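ORF14 (Streptomyces clavuligerus, PDB 2WPW) is a tandem GCN5-related N-acetyltransferase that binds acetyl-CoA and probably transfers acyl groups. Local coordinates at residues A148-I153 against R327-T332; L182-T187 against Y236-V241; L76-G81 against R114-T119. All blocks are in the same frame, centred on the assembly; numbering follows the deposited sequence.

Contact 1: A148-I153 against R327-T332; sequences AHRSDI and RWVFWT
H149 and T332 exchange a pair of backbone hydrogen bonds, N of H149 to O of T332 at 3.0 Å and N of T332 to O of H149 at 3.1 Å, both close to straight. One more backbone bond follows, past the R150-W331 pair: S151 N donates to F330 O at 2.8 Å, an approach lying in the carbonyl plane. Beyond that point the chain turns away, and a water takes over, accepting from F330 N and donating to I153 O. The departing chain satisfies itself as well. The hydroxyl OG of S151, placed anti to its own backbone N (chi1 158°), accepts from I153 N at 3.1 Å in an ST turn.

These bonds join strand 149-162 to the last strand of the chain, 323-334, which on its other side pairs with strand 120-127. A strand from the C-terminal half of the tandem protein thus fills the place between two strands of the N-terminal half, where a GNAT fold usually has its seventh strand.

Side chains seal the pairing. R150 runs alongside the W331 indole, its CG over one face of the six-membered ring, 3.7 Å from the centroid, while its CD rests 3.6 Å from V329 CG1. The charge of R150 is met by E127, whose carboxylate forms a salt bridge with NH1 and also takes a weak bond from W331 NE1. A148 C lies at the indole edge, its CB touches W331 CE3 at 3.8 Å, and the A148 side chain lies about 6 Å from the bound acetyl-CoA.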
loop_
_atom_site.group_PDB
_atom_site.type_symbol
_atom_site.label_atom_id
_atom_site.label_comp_id
_atom_site.label_asym_id
_atom_site.label_seq_id
_atom_site.Cartn_x
_atom_site.Cartn_y
_atom_site.Cartn_z
ATOM N N ALA A 148 -2.425 16.587 -15.171
ATOM C CA ALA A 148 -2.263 15.171 -15.171
ATOM C C ALA A 148 -3.377 14.532 -15.991
ATOM O O ALA A 148 -4.413 15.169 -16.190
ATOM C CB ALA A 148 -2.308 14.659 -13.765
ATOM N N HIS A 149 -3.163 13.286 -16.459
ATOM C CA HIS A 149 -4.233 12.510 -17.126
ATOM C C HIS A 149 -4.444 11.137 -16.502
ATOM O O HIS A 149 -3.527 10.580 -15.929
ATOM C CB HIS A 149 -3.976 12.404 -18.620
ATOM C CG HIS A 149 -3.901 13.738 -19.299
ATOM N ND1 HIS A 149 -2.761 14.523 -19.289
ATOM C CD2 HIS A 149 -4.831 14.439 -20.002
ATOM C CE1 HIS A 149 -2.986 15.635 -19.977
ATOM N NE2 HIS A 149 -4.235 15.611 -20.417
ATOM N N ARG A 150 -5.666 10.620 -16.572
ATOM C CA ARG A 150 -5.950 9.260 -16.144
ATOM C C ARG A 150 -5.211 8.340 -17.058
ATOM O O ARG A 150 -5.223 8.478 -18.263
ATOM C CB ARG A 150 -7.433 8.943 -16.132
ATOM C CG ARG A 150 -8.034 9.344 -14.854
ATOM C CD ARG A 150 -9.462 8.963 -14.753
ATOM N NE ARG A 150 -10.288 10.119 -15.029
ATOM C CZ ARG A 150 -10.814 10.905 -14.104
ATOM N NH1 ARG A 150 -10.611 10.680 -12.836
ATOM N NH2 ARG A 150 -11.537 11.932 -14.467
ATOM N N SER A 151 -4.495 7.441 -16.460
ATOM C CA SER A 151 -3.667 6.574 -17.190
ATOM C C SER A 151 -4.524 5.455 -17.749
ATOM O O SER A 151 -5.728 5.363 -17.492
ATOM C CB SER A 151 -2.667 6.000 -16.221
ATOM O OG SER A 151 -2.199 4.825 -16.772
ATOM N N ASP A 152 -3.907 4.564 -18.498
ATOM C CA ASP A 152 -4.672 3.508 -19.096
ATOM C C ASP A 152 -4.490 2.171 -18.351
ATOM O O ASP A 152 -5.154 1.208 -18.669
ATOM C CB ASP A 152 -4.302 3.386 -20.573
ATOM C CG ASP A 152 -2.895 2.799 -20.773
ATOM O OD1 ASP A 152 -2.289 2.286 -19.776
ATOM O OD2 ASP A 152 -2.401 2.851 -21.934
ATOM N N ILE A 153 -3.606 2.093 -17.370
ATOM C CA ILE A 153 -3.535 0.867 -16.606
ATOM C C ILE A 153 -4.801 0.698 -15.761
ATOM O O ILE A 153 -5.307 1.657 -15.210
ATOM C CB ILE A 153 -2.282 0.799 -15.750
ATOM C CG1 ILE A 153 -1.845 2.197 -15.330
ATOM C CG2 ILE A 153 -1.133 0.222 -16.572
ATOM C CD1 ILE A 153 -0.308 2.316 -15.244
ATOM N N ARG A 327 -12.254 3.648 -5.516
ATOM C CA ARG A 327 -11.540 3.276 -6.746
ATOM C C ARG A 327 -10.164 3.961 -6.771
ATOM O O ARG A 327 -10.105 5.165 -6.724
ATOM C CB ARG A 327 -12.384 3.692 -7.958
ATOM C CG ARG A 327 -11.992 2.984 -9.249
ATOM C CD ARG A 327 -12.634 3.577 -10.508
ATOM N NE ARG A 327 -12.040 2.969 -11.706
ATOM C CZ ARG A 327 -11.917 3.590 -12.883
ATOM N NH1 ARG A 327 -12.351 4.826 -13.059
ATOM N NH2 ARG A 327 -11.359 2.976 -13.890
ATOM N N TRP A 328 -9.072 3.192 -6.820
ATOM C CA TRP A 328 -7.735 3.716 -6.805
ATOM C C TRP A 328 -7.235 3.968 -8.239
ATOM O O TRP A 328 -6.668 3.083 -8.826
ATOM C CB TRP A 328 -6.822 2.727 -6.066
ATOM C CG TRP A 328 -6.953 2.799 -4.561
ATOM C CD1 TRP A 328 -7.854 3.568 -3.856
ATOM C CD2 TRP A 328 -6.241 2.027 -3.574
ATOM N NE1 TRP A 328 -7.716 3.354 -2.530
ATOM C CE2 TRP A 328 -6.733 2.431 -2.307
ATOM C CE3 TRP A 328 -5.203 1.071 -3.633
ATOM C CZ2 TRP A 328 -6.228 1.919 -1.094
ATOM C CZ3 TRP A 328 -4.697 0.549 -2.437
ATOM C CH2 TRP A 328 -5.201 0.988 -1.173
ATOM N N VAL A 329 -7.479 5.163 -8.797
ATOM C CA VAL A 329 -7.173 5.485 -10.208
ATOM C C VAL A 329 -5.701 5.968 -10.406
ATOM O O VAL A 329 -5.193 6.700 -9.585
ATOM C CB VAL A 329 -8.130 6.570 -10.731
ATOM C CG1 VAL A 329 -7.993 6.749 -12.283
ATOM C CG2 VAL A 329 -9.590 6.287 -10.286
ATOM N N PHE A 330 -5.023 5.524 -11.471
ATOM C CA PHE A 330 -3.608 5.910 -11.690
ATOM C C PHE A 330 -3.475 7.059 -12.663
ATOM O O PHE A 330 -4.078 7.048 -13.722
ATOM C CB PHE A 330 -2.779 4.700 -12.178
ATOM C CG PHE A 330 -2.936 3.505 -11.294
ATOM C CD1 PHE A 330 -2.623 3.591 -9.940
ATOM C CD2 PHE A 330 -3.480 2.333 -11.771
ATOM C CE1 PHE A 330 -2.823 2.510 -9.076
ATOM C CE2 PHE A 330 -3.671 1.238 -10.915
ATOM C CZ PHE A 330 -3.355 1.339 -9.559
ATOM N N TRP A 331 -2.667 8.045 -12.315
ATOM C CA TRP A 331 -2.487 9.187 -13.189
ATOM C C TRP A 331 -1.012 9.378 -13.477
ATOM O O TRP A 331 -0.151 8.915 -12.734
ATOM C CB TRP A 331 -3.117 10.488 -12.633
ATOM C CG TRP A 331 -4.608 10.477 -12.316
ATOM C CD1 TRP A 331 -5.277 9.565 -11.529
ATOM C CD2 TRP A 331 -5.597 11.465 -12.686
ATOM N NE1 TRP A 331 -6.626 9.891 -11.441
ATOM C CE2 TRP A 331 -6.847 11.052 -12.121
ATOM C CE3 TRP A 331 -5.563 12.631 -13.470
ATOM C CZ2 TRP A 331 -8.034 11.764 -12.299
ATOM C CZ3 TRP A 331 -6.756 13.357 -13.640
ATOM C CH2 TRP A 331 -7.975 12.918 -13.045
ATOM N N THR A 332 -0.729 10.025 -14.603
ATOM C CA THR A 332 0.636 10.323 -15.019
ATOM C C THR A 332 0.625 11.759 -15.519
ATOM O O THR A 332 -0.428 12.310 -15.892
ATOM C CB THR A 332 1.127 9.470 -16.220
ATOM O OG1 THR A 332 0.161 9.552 -17.249
ATOM C CG2 THR A 332 1.282 7.998 -15.883
HETATM O O HOH W 1 -6.052 3.706 -13.089
#

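Contact 2: L182-T187 against Y236-V241; sequences LVTWGT and YHTGAV
Y236 C lies 3.9 Å from W185 O, while the side chain sets off away from the 182-187 segment and its ring meets Y291 edge-to-face, the hydroxyl bonded to E296. H237 carries most of the contact. Its N donates to W185 O at 3.0 Å and its O accepts from W185 N, whose approach is well above the carbonyl plane. Its imidazole lies in an offset stack on the five-membered ring of W185, centroids 4.2 Å apart and planes at 14°, and H237 CB is also over that face. The indole reaches this place because W185 CG sits between its backbone N and carbonyl carbon (chi1 64°), folding the ring over the neighbouring strand. A weak bond from H237 ND1 to G186 O, 2.8 Å long, limits rotation of the imidazole. An alanine at W185 would take away the surface on which H237 lies, and the imidazole would probably be steadied across the contact by little more than the weak bond to G186 O.

T238 lies beside T184 on the opposite face of this antiparallel ladder, which joins strand 180-185, an outermost strand, to strand 234-242 in the C-terminal GNAT half. T238 OG1 bonds to N288 of helix 280-295. G239 pairs with V183 through hydrogen bonds in both directions. V183 CG2 comes to 3.5 Å from G239 CA, where a side chain would collide with it. A240 CB meets L182 CD2 at 4.0 Å on the T238 side. V241 brings CG2 within 3.9 Å of V183 CG1, the two valines crossing at about a right angle, and both touch Y193.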
loop_
_atom_site.group_PDB
_atom_site.type_symbol
_atom_site.label_atom_id
_atom_site.label_comp_id
_atom_site.label_asym_id
_atom_site.label_seq_id
_atom_site.Cartn_x
_atom_site.Cartn_y
_atom_site.Cartn_z
ATOM N N LEU A 182 -0.590 -27.547 5.844
ATOM C CA LEU A 182 -0.404 -26.099 5.953
ATOM C C LEU A 182 0.832 -25.761 6.756
ATOM O O LEU A 182 1.233 -26.524 7.626
ATOM C CB LEU A 182 -1.603 -25.465 6.607
ATOM C CG LEU A 182 -2.843 -25.738 5.770
ATOM C CD1 LEU A 182 -4.171 -25.142 6.386
ATOM C CD2 LEU A 182 -2.535 -25.214 4.376
ATOM N N VAL A 183 1.442 -24.620 6.479
ATOM C CA VAL A 183 2.545 -24.095 7.331
ATOM C C VAL A 183 2.279 -22.584 7.575
ATOM O O VAL A 183 1.503 -21.984 6.851
ATOM C CB VAL A 183 3.877 -24.224 6.645
ATOM C CG1 VAL A 183 4.184 -25.668 6.377
ATOM C CG2 VAL A 183 3.818 -23.466 5.310
ATOM N N THR A 184 2.916 -22.001 8.597
ATOM C CA THR A 184 2.798 -20.577 8.883
ATOM C C THR A 184 4.129 -19.965 9.228
ATOM O O THR A 184 5.020 -20.626 9.705
ATOM C CB THR A 184 1.835 -20.316 9.987
ATOM O OG1 THR A 184 2.313 -20.970 11.148
ATOM C CG2 THR A 184 0.554 -20.970 9.676
ATOM N N TRP A 185 4.257 -18.677 8.954
ATOM C CA TRP A 185 5.384 -17.896 9.427
ATOM C C TRP A 185 4.953 -16.426 9.665
ATOM O O TRP A 185 3.807 -16.053 9.366
ATOM C CB TRP A 185 6.533 -18.034 8.437
ATOM C CG TRP A 185 6.317 -17.499 7.058
ATOM C CD1 TRP A 185 6.515 -16.213 6.628
ATOM C CD2 TRP A 185 5.930 -18.251 5.886
ATOM N NE1 TRP A 185 6.271 -16.112 5.255
ATOM C CE2 TRP A 185 5.921 -17.341 4.778
ATOM C CE3 TRP A 185 5.614 -19.610 5.661
ATOM C CZ2 TRP A 185 5.610 -17.737 3.475
ATOM C CZ3 TRP A 185 5.279 -20.003 4.371
ATOM C CH2 TRP A 185 5.263 -19.044 3.283
ATOM N N GLY A 186 5.865 -15.600 10.170
ATOM C CA GLY A 186 5.593 -14.240 10.591
ATOM C C GLY A 186 6.221 -13.238 9.635
ATOM O O GLY A 186 6.070 -13.374 8.381
ATOM N N THR A 187 6.945 -12.249 10.187
ATOM C CA THR A 187 7.492 -11.186 9.334
ATOM C C THR A 187 8.636 -11.593 8.405
ATOM O O THR A 187 8.884 -10.927 7.390
ATOM C CB THR A 187 7.933 -10.012 10.191
ATOM O OG1 THR A 187 8.858 -10.514 11.152
ATOM C CG2 THR A 187 6.727 -9.409 10.946
ATOM N N TYR A 236 1.252 -12.017 9.071
ATOM C CA TYR A 236 0.774 -13.402 9.223
ATOM C C TYR A 236 0.749 -14.129 7.832
ATOM O O TYR A 236 0.094 -13.692 6.894
ATOM C CB TYR A 236 -0.648 -13.415 9.888
ATOM C CG TYR A 236 -0.593 -12.759 11.235
ATOM C CD1 TYR A 236 -0.734 -11.381 11.368
ATOM C CD2 TYR A 236 -0.279 -13.497 12.363
ATOM C CE1 TYR A 236 -0.607 -10.764 12.614
ATOM C CE2 TYR A 236 -0.157 -12.899 13.612
ATOM C CZ TYR A 236 -0.308 -11.543 13.737
ATOM O OH TYR A 236 -0.154 -10.971 14.996
ATOM N N HIS A 237 1.456 -15.244 7.702
ATOM C CA HIS A 237 1.523 -15.913 6.422
ATOM C C HIS A 237 1.045 -17.324 6.618
ATOM O O HIS A 237 1.365 -17.971 7.643
ATOM C CB HIS A 237 2.964 -15.929 5.945
ATOM C CG HIS A 237 3.490 -14.590 5.501
ATOM N ND1 HIS A 237 4.128 -13.717 6.355
ATOM C CD2 HIS A 237 3.510 -13.998 4.279
ATOM C CE1 HIS A 237 4.509 -12.641 5.679
ATOM N NE2 HIS A 237 4.154 -12.796 4.414
ATOM N N THR A 238 0.303 -17.863 5.666
ATOM C CA THR A 238 0.020 -19.271 5.795
ATOM C C THR A 238 0.502 -19.853 4.507
ATOM O O THR A 238 0.277 -19.281 3.441
ATOM C CB THR A 238 -1.477 -19.519 6.015
ATOM O OG1 THR A 238 -1.832 -19.001 7.291
ATOM C CG2 THR A 238 -1.811 -21.007 6.042
ATOM N N GLY A 239 1.203 -20.966 4.575
ATOM C CA GLY A 239 1.604 -21.655 3.342
ATOM C C GLY A 239 0.912 -22.997 3.094
ATOM O O GLY A 239 0.560 -23.703 4.038
ATOM N N ALA A 240 0.713 -23.366 1.824
ATOM C CA ALA A 240 0.271 -24.741 1.531
ATOM C C ALA A 240 1.400 -25.586 0.893
ATOM O O ALA A 240 1.947 -25.222 -0.140
ATOM C CB ALA A 240 -0.990 -24.742 0.695
ATOM N N VAL A 241 1.761 -26.695 1.530
ATOM C CA VAL A 241 2.865 -27.542 1.007
ATOM C C VAL A 241 2.347 -28.829 0.384
ATOM O O VAL A 241 1.434 -29.485 0.921
ATOM C CB VAL A 241 3.951 -27.906 2.063
ATOM C CG1 VAL A 241 4.982 -28.840 1.452
ATOM C CG2 VAL A 241 4.678 -26.664 2.614
#

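Contact 3: L76-G81 against R114-T119; sequences LALPDG and RKHDRT
R118 reaches across to P79 and grips its carbonyl oxygen end-on with two nitrogens, NH2 at 3.0 Å and NH1 at 3.2 Å from P79 O. Both donors come from the same face of the carbonyl, and neither bond is straight: the N-H...O angles are 146° for NH2 and 136° for NH1. Two donors on one acceptor probably restrain the guanidinium more than one would. Its flat face is backed by L78, whose CB lies over it 3.7 Å from NH1, while CD of P79 touches the same nitrogen at 3.6 Å. L78 also sets its CD2 methyl over one face of the H116 imidazole, although the spacing there is modelled too tightly to be relied on.

The second shell holds these groups in place. NH1 of R118 has a further acceptor in T84 O, and H116 NE2 is bonded to D60, which probably limits rotation of the imidazole. The arginine chain bends at chi2 (86°), which swings its end toward the strand. The carboxylate of D80 stands 5.5 Å away, OD1 from R118 NH2, too far for contact but probably favourable to the positive charge.

Behind R118 the backbone is shaped by a Schellman motif: D117, with positive phi, is the C-prime residue, and its N donates to R114 O at 3.0 Å as the helix ends. The contact therefore ties the C-terminal end of helix 101-115, just before the chain enters strand 120-127, to the closing end of strand 69-79, which lies between strands 57-66 and 84-92.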
loop_
_atom_site.group_PDB
_atom_site.type_symbol
_atom_site.label_atom_id
_atom_site.label_comp_id
_atom_site.label_asym_id
_atom_site.label_seq_id
_atom_site.Cartn_x
_atom_site.Cartn_y
_atom_site.Cartn_z
ATOM N N LEU A 76 8.144 12.058 -2.652
ATOM C CA LEU A 76 8.310 11.394 -3.920
ATOM C C LEU A 76 9.174 10.171 -3.670
ATOM O O LEU A 76 10.110 10.213 -2.821
ATOM C CB LEU A 76 8.986 12.313 -4.928
ATOM C CG LEU A 76 8.316 13.627 -5.384
ATOM C CD1 LEU A 76 9.102 14.220 -6.471
ATOM C CD2 LEU A 76 6.953 13.405 -5.900
ATOM N N ALA A 77 8.824 9.081 -4.381
ATOM C CA ALA A 77 9.599 7.845 -4.455
ATOM C C ALA A 77 10.221 7.779 -5.846
ATOM O O ALA A 77 9.501 7.890 -6.818
ATOM C CB ALA A 77 8.708 6.604 -4.216
ATOM N N LEU A 78 11.549 7.607 -5.920
ATOM C CA LEU A 78 12.293 7.518 -7.196
ATOM C C LEU A 78 12.891 6.115 -7.419
ATOM O O LEU A 78 13.973 5.792 -6.863
ATOM C CB LEU A 78 13.465 8.498 -7.171
ATOM C CG LEU A 78 13.242 9.990 -7.531
ATOM C CD1 LEU A 78 11.809 10.374 -7.448
ATOM C CD2 LEU A 78 14.099 10.927 -6.621
ATOM N N PRO A 79 12.220 5.265 -8.216
ATOM C CA PRO A 79 12.797 3.895 -8.386
ATOM C C PRO A 79 14.111 3.893 -9.197
ATOM O O PRO A 79 14.219 4.613 -10.183
ATOM C CB PRO A 79 11.678 3.099 -9.087
ATOM C CG PRO A 79 10.549 4.083 -9.342
ATOM C CD PRO A 79 10.895 5.438 -8.840
ATOM N N ASP A 80 15.126 3.147 -8.780
ATOM C CA ASP A 80 16.377 3.167 -9.545
ATOM C C ASP A 80 16.134 2.728 -10.991
ATOM O O ASP A 80 15.298 1.835 -11.264
ATOM C CB ASP A 80 17.476 2.259 -8.940
ATOM C CG ASP A 80 17.910 2.678 -7.526
ATOM O OD1 ASP A 80 17.805 3.868 -7.188
ATOM O OD2 ASP A 80 18.362 1.807 -6.751
ATOM N N GLY A 81 16.898 3.347 -11.898
ATOM C CA GLY A 81 16.789 3.059 -13.318
ATOM C C GLY A 81 15.605 3.713 -14.029
ATOM O O GLY A 81 15.781 4.285 -15.082
ATOM N N ARG A 114 12.329 16.616 -12.723
ATOM C CA ARG A 114 13.260 17.110 -13.720
ATOM C C ARG A 114 14.677 17.005 -13.226
ATOM O O ARG A 114 15.548 16.490 -13.933
ATOM C CB ARG A 114 12.926 18.560 -14.125
ATOM C CG ARG A 114 12.347 18.734 -15.580
ATOM C CD ARG A 114 11.386 19.918 -15.735
ATOM N NE ARG A 114 11.461 20.956 -14.691
ATOM C CZ ARG A 114 10.392 21.589 -14.211
ATOM N NH1 ARG A 114 9.168 21.282 -14.633
ATOM N NH2 ARG A 114 10.515 22.491 -13.264
ATOM N N LYS A 115 14.927 17.481 -12.011
ATOM C CA LYS A 115 16.307 17.511 -11.535
ATOM C C LYS A 115 16.888 16.082 -11.482
ATOM O O LYS A 115 18.092 15.873 -11.755
ATOM C CB LYS A 115 16.427 18.186 -10.165
ATOM C CG LYS A 115 17.715 17.841 -9.419
ATOM C CD LYS A 115 17.700 18.466 -8.034
ATOM C CE LYS A 115 17.743 19.988 -8.141
ATOM N NZ LYS A 115 17.764 20.673 -6.814
ATOM N N HIS A 116 16.008 15.134 -11.154
ATOM C CA HIS A 116 16.354 13.740 -10.934
ATOM C C HIS A 116 16.274 12.920 -12.200
ATOM O O HIS A 116 16.231 11.693 -12.128
ATOM C CB HIS A 116 15.331 13.124 -9.981
ATOM C CG HIS A 116 15.574 13.440 -8.542
ATOM N ND1 HIS A 116 16.818 13.340 -7.961
ATOM C CD2 HIS A 116 14.723 13.816 -7.554
ATOM C CE1 HIS A 116 16.722 13.634 -6.677
ATOM N NE2 HIS A 116 15.466 13.941 -6.405
ATOM N N ASP A 117 16.178 13.587 -13.352
ATOM C CA ASP A 117 16.111 12.892 -14.612
ATOM C C ASP A 117 14.889 12.046 -14.847
ATOM O O ASP A 117 14.978 11.005 -15.451
ATOM C CB ASP A 117 17.300 11.993 -14.746
ATOM C CG ASP A 117 18.398 12.654 -15.465
ATOM O OD1 ASP A 117 19.581 12.415 -15.089
ATOM O OD2 ASP A 117 18.067 13.435 -16.406
ATOM N N ARG A 118 13.738 12.500 -14.400
ATOM C CA ARG A 118 12.506 11.778 -14.677
ATOM C C ARG A 118 11.598 12.608 -15.553
ATOM O O ARG A 118 11.437 13.809 -15.352
ATOM C CB ARG A 118 11.807 11.397 -13.376
ATOM C CG ARG A 118 12.390 10.084 -12.763
ATOM C CD ARG A 118 13.560 10.347 -11.913
ATOM N NE ARG A 118 14.508 9.271 -11.570
ATOM C CZ ARG A 118 14.284 8.099 -10.943
ATOM N NH1 ARG A 118 13.076 7.589 -10.710
ATOM N NH2 ARG A 118 15.333 7.355 -10.625
ATOM N N THR A 119 10.996 11.956 -16.532
ATOM C CA THR A 119 10.113 12.617 -17.472
ATOM C C THR A 119 8.606 12.609 -17.109
ATOM O O THR A 119 7.865 13.490 -17.527
ATOM C CB THR A 119 10.363 12.078 -18.892
ATOM O OG1 THR A 119 9.970 10.701 -18.962
ATOM C CG2 THR A 119 11.866 12.150 -19.198
#

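From the N terminus, contact 3 closes first: the chain leaves strand 69-79, passes through strand 84-92 and helix 101-115, and returns at 114-119, a short loop inside the N-terminal half. Contact 1 opens at 148-153 and does not close until 327-332, near the C terminus, so its loop spans almost all of the second half. Contact 2 is nested within that loop and joins strand 180-185 to strand 234-242, closing a loop that holds helices 191-199 and 214-230. Contacts 3 and 1 are in series, and none of the loops cross. Of the three, only contact 1 joins the two halves; its nearest atoms lie about 8 Å from contact 3 and about 17 Å from contact 2.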